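Local coordinates for protein serine protease inhibitor (Thermoanaerobacter tengcongensis, PDB 2PEF) that is a thermophilic serpin that probably inhibits serine proteases, captured here in the latent state, at residues E231-S234 with V235-I239. Numbering follows the deposited sequence.
Sequences ENIS and VNEYI
I233 lays its side chain against the first turn of helix 235-241, meeting E237 and Y238. From CB, its CG1 branch runs anti to the backbone N (chi1 -158°) and crosses the E237 side chain at about a right angle, CG1 lying 3.8 Å from E237 CG. The chain stays extended beyond CG1, carrying CD1 over the backbone of Y238, 3.9 Å from Y238 CA. The other branch, CG2, approaches Y238 CB at 4.1 Å. An alanine here would lack both branches and is likely to leave the methylenes of E237 and Y238 without their apolar cover. Alongside this packing, S234 is the N-cap: its OG, turned between the backbone N and carbonyl carbon (chi1 71°), accepts a hydrogen bond from E237 N, 2.9 Å from OG. S234 O receives the helical bond from Y238 N at 2.9 Å, with an N-H...O angle of 163°. The Y238 side chain leads away to I227 and P229 of strand 222-229 and I352 of strand 345-357, joining the helix to these strands. The cap thus gives the E237 N-H in the first turn a side-chain acceptor, while I233, just before it, packs across S234 onto Y238 as a hydrophobic staple.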
ATOM      1  N   GLU A 231       1.944   1.154 -27.651  1.00  9.93           N
ATOM      2  CA  GLU A 231       1.391   0.002 -28.368  1.00 10.07           C
ATOM      3  C   GLU A 231       2.371  -1.160 -28.515  1.00 10.28           C
ATOM      4  O   GLU A 231       1.960  -2.298 -28.778  1.00 12.59           O
ATOM      5  CB  GLU A 231       0.866   0.427 -29.741  1.00 10.10           C
ATOM      6  CG  GLU A 231       1.940   0.853 -30.740  1.00 10.93           C
ATOM      7  CD  GLU A 231       1.388   0.974 -32.141  1.00 13.12           C
ATOM      8  OE1 GLU A 231       1.258  -0.065 -32.823  1.00 16.59           O
ATOM      9  OE2 GLU A 231       1.084   2.105 -32.556  1.00 12.60           O
ATOM     10  N   ASN A 232       3.660  -0.870 -28.347  1.00 10.30           N
ATOM     11  CA  ASN A 232       4.707  -1.873 -28.550  1.00 11.38           C
ATOM     12  C   ASN A 232       5.079  -2.672 -27.294  1.00 12.19           C
ATOM     13  O   ASN A 232       6.004  -3.493 -27.324  1.00 13.55           O
ATOM     14  CB  ASN A 232       5.943  -1.227 -29.179  1.00 12.35           C
ATOM     15  CG  ASN A 232       5.684  -0.742 -30.594  1.00 11.75           C
ATOM     16  OD1 ASN A 232       5.169  -1.486 -31.435  1.00 13.55           O
ATOM     17  ND2 ASN A 232       6.033   0.512 -30.864  1.00 12.87           N
ATOM     18  N   ILE A 233       4.348  -2.445 -26.208  1.00 11.77           N
ATOM     19  CA  ILE A 233       4.547  -3.214 -24.977  1.00 11.98           C
ATOM     20  C   ILE A 233       3.213  -3.406 -24.268  1.00 12.06           C
ATOM     21  O   ILE A 233       2.350  -2.536 -24.334  1.00 12.64           O
ATOM     22  CB  ILE A 233       5.585  -2.538 -24.032  1.00 12.17           C
ATOM     23  CG1 ILE A 233       6.191  -3.560 -23.059  1.00 12.12           C
ATOM     24  CG2 ILE A 233       4.973  -1.349 -23.281  1.00 12.89           C
ATOM     25  CD1 ILE A 233       7.504  -3.116 -22.439  1.00 13.55           C
ATOM     26  N   SER A 234       3.048  -4.543 -23.596  1.00 11.11           N
ATOM     27  CA  SER A 234       1.852  -4.769 -22.787  1.00 11.22           C
ATOM     28  C   SER A 234       2.003  -4.133 -21.406  1.00 11.61           C
ATOM     29  O   SER A 234       3.114  -3.807 -20.979  1.00 12.36           O
ATOM     30  CB  SER A 234       1.587  -6.265 -22.642  1.00 10.45           C
ATOM     31  OG  SER A 234       2.549  -6.857 -21.792  1.00 11.39           O
ATOM     32  N   VAL A 235       0.882  -3.953 -20.710  1.00 11.93           N
ATOM     33  CA  VAL A 235       0.902  -3.463 -19.329  1.00 12.89           C
ATOM     34  C   VAL A 235       1.746  -4.382 -18.439  1.00 12.93           C
ATOM     35  O   VAL A 235       2.568  -3.903 -17.655  1.00 14.58           O
ATOM     36  CB  VAL A 235      -0.534  -3.282 -18.767  1.00 13.82           C
ATOM     37  CG1 VAL A 235      -0.559  -3.284 -17.234  1.00 13.27           C
ATOM     38  CG2 VAL A 235      -1.130  -1.990 -19.294  1.00 15.21           C
ATOM     39  N   ASN A 236       1.565  -5.695 -18.595  1.00 12.53           N
ATOM     40  CA  ASN A 236       2.272  -6.671 -17.772  1.00 13.51           C
ATOM     41  C   ASN A 236       3.765  -6.747 -18.066  1.00 13.16           C
ATOM     42  O   ASN A 236       4.571  -6.900 -17.152  1.00 13.60           O
ATOM     43  CB  ASN A 236       1.628  -8.058 -17.883  1.00 15.19           C
ATOM     44  CG  ASN A 236       0.343  -8.165 -17.084  1.00 18.09           C
ATOM     45  OD1 ASN A 236       0.025  -7.288 -16.276  1.00 25.23           O
ATOM     46  ND2 ASN A 236      -0.401  -9.240 -17.301  1.00 22.58           N
ATOM     47  N   GLU A 237       4.131  -6.627 -19.340  1.00 11.84           N
ATOM     48  CA  GLU A 237       5.539  -6.635 -19.712  1.00 12.37           C
ATOM     49  C   GLU A 237       6.206  -5.343 -19.262  1.00 10.91           C
ATOM     50  O   GLU A 237       7.339  -5.362 -18.794  1.00 12.01           O
ATOM     51  CB  GLU A 237       5.738  -6.852 -21.211  1.00 12.51           C
ATOM     52  CG  GLU A 237       7.208  -6.928 -21.647  1.00 15.40           C
ATOM     53  CD  GLU A 237       8.031  -7.944 -20.857  1.00 18.61           C
ATOM     54  OE1 GLU A 237       7.610  -9.116 -20.749  1.00 19.47           O
ATOM     55  OE2 GLU A 237       9.108  -7.562 -20.346  1.00 25.22           O
ATOM     56  N   TYR A 238       5.505  -4.220 -19.389  1.00 10.92           N
ATOM     57  CA  TYR A 238       6.055  -2.971 -18.867  1.00 10.81           C
ATOM     58  C   TYR A 238       6.329  -3.068 -17.364  1.00 10.57           C
ATOM     59  O   TYR A 238       7.387  -2.652 -16.888  1.00 11.54           O
ATOM     60  CB  TYR A 238       5.152  -1.767 -19.178  1.00 12.18           C
ATOM     61  CG  TYR A 238       5.711  -0.502 -18.576  1.00 13.20           C
ATOM     62  CD1 TYR A 238       6.691   0.237 -19.237  1.00 14.85           C
ATOM     63  CD2 TYR A 238       5.296  -0.073 -17.313  1.00 12.68           C
ATOM     64  CE1 TYR A 238       7.229   1.385 -18.659  1.00 14.71           C
ATOM     65  CE2 TYR A 238       5.828   1.058 -16.733  1.00 13.79           C
ATOM     66  CZ  TYR A 238       6.789   1.783 -17.408  1.00 14.15           C
ATOM     67  OH  TYR A 238       7.309   2.908 -16.820  1.00 16.06           O
ATOM     68  N   ILE A 239       5.368  -3.606 -16.617  1.00 11.20           N
ATOM     69  CA  ILE A 239       5.510  -3.741 -15.166  1.00 11.90           C
ATOM     70  C   ILE A 239       6.651  -4.701 -14.815  1.00 11.74           C
ATOM     71  O   ILE A 239       7.374  -4.491 -13.842  1.00 12.56           O
ATOM     72  CB  ILE A 239       4.167  -4.144 -14.507  1.00 11.86           C
ATOM     73  CG1 ILE A 239       3.176  -2.978 -14.605  1.00 12.79           C
ATOM     74  CG2 ILE A 239       4.359  -4.550 -13.054  1.00 13.48           C
ATOM     75  CD1 ILE A 239       1.746  -3.360 -14.313  1.00 10.55           C
TER